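Local structure of 70 kDa protein (4B2N) at residues S559-W562 against Q563-G566; L596-M599 against W600-V603. The protein is a dihaem c-type cytochrome, the latex (rubber) oxygenase RoxA, which cleaves the polyisoprene of natural rubber processively as a dioxygenase. One frame throughout, in Å; residues are numbered along the deposited sequence.

Contact 1: residues S559-W562 against Q563-G566; sequences SYDW and QKLG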
loop_
_atom_site.group_PDB
_atom_site.type_symbol
_atom_site.label_atom_id
_atom_site.label_comp_id
_atom_site.label_asym_id
_atom_site.label_seq_id
_atom_site.Cartn_x
_atom_site.Cartn_y
_atom_site.Cartn_z
ATOM N N SER A 559 7.218 -21.971 6.442
ATOM C CA SER A 559 8.059 -20.791 6.483
ATOM C C SER A 559 7.553 -19.755 7.421
ATOM O O SER A 559 8.275 -18.830 7.708
ATOM C CB SER A 559 8.214 -20.156 5.125
ATOM O OG SER A 559 8.906 -21.100 4.292
ATOM N N TYR A 560 6.312 -19.924 7.873
ATOM C CA TYR A 560 5.701 -18.983 8.801
ATOM C C TYR A 560 5.926 -19.474 10.212
ATOM O O TYR A 560 6.110 -20.690 10.402
ATOM C CB TYR A 560 4.222 -18.753 8.445
ATOM C CG TYR A 560 3.754 -17.320 8.770
ATOM C CD1 TYR A 560 4.178 -16.255 8.006
ATOM C CD2 TYR A 560 2.947 -17.066 9.839
ATOM C CE1 TYR A 560 3.773 -14.972 8.237
ATOM C CE2 TYR A 560 2.502 -15.760 10.085
ATOM C CZ TYR A 560 2.942 -14.726 9.315
ATOM O OH TYR A 560 2.523 -13.477 9.553
ATOM N N ASP A 561 6.042 -18.522 11.141
ATOM C CA ASP A 561 6.296 -18.762 12.584
ATOM C C ASP A 561 4.970 -18.602 13.298
ATOM O O ASP A 561 4.502 -17.469 13.487
ATOM C CB ASP A 561 7.307 -17.744 13.117
ATOM C CG ASP A 561 7.712 -18.019 14.585
ATOM O OD1 ASP A 561 6.924 -18.687 15.271
ATOM O OD2 ASP A 561 8.799 -17.549 15.001
ATOM N N TRP A 562 4.365 -19.729 13.727
ATOM C CA TRP A 562 3.068 -19.689 14.345
ATOM C C TRP A 562 3.180 -19.358 15.820
ATOM O O TRP A 562 2.165 -19.251 16.491
ATOM C CB TRP A 562 2.253 -20.971 14.071
ATOM C CG TRP A 562 2.151 -21.117 12.608
ATOM C CD1 TRP A 562 2.993 -21.836 11.764
ATOM C CD2 TRP A 562 1.241 -20.379 11.738
ATOM N NE1 TRP A 562 2.605 -21.661 10.455
ATOM C CE2 TRP A 562 1.554 -20.785 10.375
ATOM C CE3 TRP A 562 0.188 -19.491 11.964
ATOM C CZ2 TRP A 562 0.862 -20.256 9.270
ATOM C CZ3 TRP A 562 -0.536 -19.011 10.869
ATOM C CH2 TRP A 562 -0.204 -19.390 9.549
ATOM N N GLN A 563 4.382 -19.175 16.349
ATOM C CA GLN A 563 4.463 -18.794 17.759
ATOM C C GLN A 563 4.696 -17.322 17.959
ATOM O O GLN A 563 3.983 -16.659 18.700
ATOM C CB GLN A 563 5.554 -19.525 18.505
ATOM C CG GLN A 563 5.354 -21.035 18.536
ATOM C CD GLN A 563 6.686 -21.744 18.766
ATOM O OE1 GLN A 563 7.630 -21.158 19.332
ATOM N NE2 GLN A 563 6.788 -22.988 18.302
ATOM N N LYS A 564 5.713 -16.821 17.292
ATOM C CA LYS A 564 6.050 -15.404 17.354
ATOM C C LYS A 564 5.299 -14.552 16.325
ATOM O O LYS A 564 5.429 -13.304 16.339
ATOM C CB LYS A 564 7.568 -15.281 17.169
ATOM C CG LYS A 564 8.269 -15.655 18.461
ATOM C CD LYS A 564 9.747 -15.379 18.391
ATOM C CE LYS A 564 10.458 -16.086 19.535
ATOM N NZ LYS A 564 11.824 -15.510 19.672
ATOM N N LEU A 565 4.617 -15.236 15.369
ATOM C CA LEU A 565 3.649 -14.636 14.445
ATOM C C LEU A 565 4.404 -13.767 13.466
ATOM O O LEU A 565 4.504 -12.547 13.643
ATOM C CB LEU A 565 2.580 -13.821 15.196
ATOM C CG LEU A 565 1.118 -14.149 15.013
ATOM C CD1 LEU A 565 0.842 -15.647 15.077
ATOM C CD2 LEU A 565 0.314 -13.420 16.084
ATOM N N GLY A 566 4.885 -14.431 12.407
ATOM C CA GLY A 566 5.684 -13.785 11.370
ATOM C C GLY A 566 6.500 -14.786 10.564
ATOM O O GLY A 566 6.284 -15.990 10.709
#

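Contact 2: residues L596-M599 against W600-V603; sequences LYSM and WDNV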
loop_
_atom_site.group_PDB
_atom_site.type_symbol
_atom_site.label_atom_id
_atom_site.label_comp_id
_atom_site.label_asym_id
_atom_site.label_seq_id
_atom_site.Cartn_x
_atom_site.Cartn_y
_atom_site.Cartn_z
ATOM N N LEU A 596 20.382 2.132 -5.434
ATOM C CA LEU A 596 20.323 3.572 -5.584
ATOM C C LEU A 596 19.380 4.021 -6.685
ATOM O O LEU A 596 18.990 5.138 -6.687
ATOM C CB LEU A 596 21.708 4.144 -5.843
ATOM C CG LEU A 596 22.714 3.899 -4.718
ATOM C CD1 LEU A 596 24.070 4.396 -5.193
ATOM C CD2 LEU A 596 22.315 4.592 -3.407
ATOM N N TYR A 597 19.014 3.155 -7.624
ATOM C CA TYR A 597 18.238 3.654 -8.754
ATOM C C TYR A 597 16.811 4.108 -8.416
ATOM O O TYR A 597 16.095 3.433 -7.680
ATOM C CB TYR A 597 18.176 2.626 -9.855
ATOM C CG TYR A 597 17.626 3.160 -11.156
ATOM C CD1 TYR A 597 18.397 4.033 -11.966
ATOM C CD2 TYR A 597 16.328 2.802 -11.593
ATOM C CE1 TYR A 597 17.924 4.533 -13.137
ATOM C CE2 TYR A 597 15.838 3.314 -12.772
ATOM C CZ TYR A 597 16.637 4.181 -13.551
ATOM O OH TYR A 597 16.146 4.624 -14.734
ATOM N N SER A 598 16.386 5.218 -9.042
ATOM C CA SER A 598 15.012 5.696 -8.915
ATOM C C SER A 598 14.492 5.852 -10.309
ATOM O O SER A 598 14.911 6.776 -11.036
ATOM C CB SER A 598 14.983 7.047 -8.285
ATOM O OG SER A 598 13.658 7.587 -8.352
ATOM N N MET A 599 13.562 4.980 -10.689
ATOM C CA MET A 599 12.910 5.122 -11.997
ATOM C C MET A 599 12.176 6.474 -12.054
ATOM O O MET A 599 12.205 7.145 -13.050
ATOM C CB MET A 599 11.986 3.955 -12.195
ATOM C CG MET A 599 11.313 3.966 -13.516
ATOM S SD MET A 599 12.378 3.353 -14.799
ATOM C CE MET A 599 12.244 1.639 -14.436
ATOM N N TRP A 600 11.455 6.843 -10.983
ATOM C CA TRP A 600 10.694 8.104 -11.006
ATOM C C TRP A 600 11.579 9.302 -11.295
ATOM O O TRP A 600 11.224 10.105 -12.188
ATOM C CB TRP A 600 9.968 8.400 -9.693
ATOM C CG TRP A 600 9.052 7.298 -9.166
ATOM C CD1 TRP A 600 9.082 6.760 -7.885
ATOM C CD2 TRP A 600 7.916 6.664 -9.834
ATOM N NE1 TRP A 600 8.098 5.811 -7.731
ATOM C CE2 TRP A 600 7.341 5.724 -8.874
ATOM C CE3 TRP A 600 7.343 6.752 -11.097
ATOM C CZ2 TRP A 600 6.273 4.903 -9.198
ATOM C CZ3 TRP A 600 6.204 5.979 -11.374
ATOM C CH2 TRP A 600 5.706 5.048 -10.477
ATOM N N ASP A 601 12.724 9.401 -10.575
ATOM C CA ASP A 601 13.705 10.475 -10.835
ATOM C C ASP A 601 14.136 10.577 -12.288
ATOM O O ASP A 601 14.226 11.678 -12.829
ATOM C CB ASP A 601 14.939 10.358 -9.970
ATOM C CG ASP A 601 14.624 10.589 -8.499
ATOM O OD1 ASP A 601 13.547 11.107 -8.153
ATOM O OD2 ASP A 601 15.485 10.258 -7.690
ATOM N N ASN A 602 14.419 9.448 -12.914
ATOM C CA ASN A 602 14.924 9.470 -14.271
ATOM C C ASN A 602 13.834 9.706 -15.255
ATOM O O ASN A 602 14.058 10.361 -16.275
ATOM C CB ASN A 602 15.761 8.201 -14.574
ATOM C CG ASN A 602 17.022 8.191 -13.701
ATOM O OD1 ASN A 602 17.075 7.584 -12.623
ATOM N ND2 ASN A 602 17.979 8.986 -14.099
ATOM N N VAL A 603 12.635 9.214 -14.948
ATOM C CA VAL A 603 11.457 9.535 -15.812
ATOM C C VAL A 603 11.208 11.060 -15.864
ATOM O O VAL A 603 11.005 11.660 -16.925
ATOM C CB VAL A 603 10.205 8.743 -15.305
ATOM C CG1 VAL A 603 8.923 9.238 -15.999
ATOM C CG2 VAL A 603 10.404 7.269 -15.625
#

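Contact 1: residues S559-W562 against Q563-G566
D561 and G566 form an antiparallel hydrogen-bonded pair at the closed end of a two-stranded hairpin, and L565 joins them by also facing D561, which makes a G1 beta bulge. The tight side lies between Y560 and the glycine. D561 N donates to G566 O over a short 2.6 Å, nearly in line with the carbonyl. In return D561 O takes G566 N at 3.2 Å, in the carbonyl plane on a lone pair, and receives a weak, bent bond from L565 N. The Y560 ring lies flat against this backbone: G566 O sits 3.3 Å above the centre of its face, and G566 CA makes a CH-pi contact with the ring centroid at 4.0 Å. Toward the phenol end, Y560 CZ comes to 3.6 Å from G566 CA. The ring is held at its far end too, where Y560 OH bonds to W510 O. W562 turns away from the bulge, its NE1 bonded to F557 O and its indole beside K353 and Y351.

The turn itself is looser and more open to solvent. Q563 is exposed and its extended chain leads away, while the K564 ammonium stays 5.9 Å from D561 OD2 (NZ to OD2), the lysine making a cation-pi contact with W525. What orders this side is the D561 carboxylate, carried over the turn with CG anti to the backbone N (chi1 -175°). Its OD1 accepts Q563 N at 2.8 Å nearly along the C-O axis, and K564 N from well above the carboxylate plane, both on the same face.

Contact 2: residues L596-M599 against W600-V603
S598 OG accepts the backbone N-H of D601 at 3.0 Å in an almost straight bond (168°), the capping bond of an N-cap serine at the start of helix 599-607. The hydroxyl reaches that amide because OG stands anti to the serine's own N (chi1 171°). The D601 side chain folds back beside the serine, with OD2 3.3 Å from S598 CB. Two i to i+4 backbone bonds follow: a weak one from N602 N to S598 O and a firm one from V603 N to M599 O at 2.8 Å, nearly along the carbonyl.

Side chains on both sides of the cap pack around this first turn. From the loop, the Y597 ring crosses the N602 side chain with ring and amide planes practically parallel, and Y597 OH lies 3.6 Å from N602 CB. From the helix, M599, bent at chi2 and chi3, brings its CG to 4.0 Å from V603 CG2.

Y597 is positioned from outside by Q613 O, which its OH bonds, and by W242, which meets its ring edge-to-face. Helix 593-596 ends just before Y597, so the loop makes a short break between two helices. The W600 side chain, about 7 Å from a haem c, is bonded through NE1 to D250 O. Helix 599-607 lies against helix 253-261, with W600 on L254 and L257 and V603 on L261.

How the contacts relate
Following the chain from the N terminus, contact 1 comes first and closes the short turn from strand 560-561 into strand 566-567. Contact 2 follows in series, so the two neither nest nor cross: it makes the passage from helix 593-596 into helix 599-607. Their centres lie about 35 Å apart and their nearest atoms about 26 Å, without touching. Each ties its local piece to a different part of the fold. The hairpin turn of 559-566 rests through K564 and L565 on helix 649-660 near the C terminus, whereas contact 2 looks back to a part of the fold much earlier in the sequence.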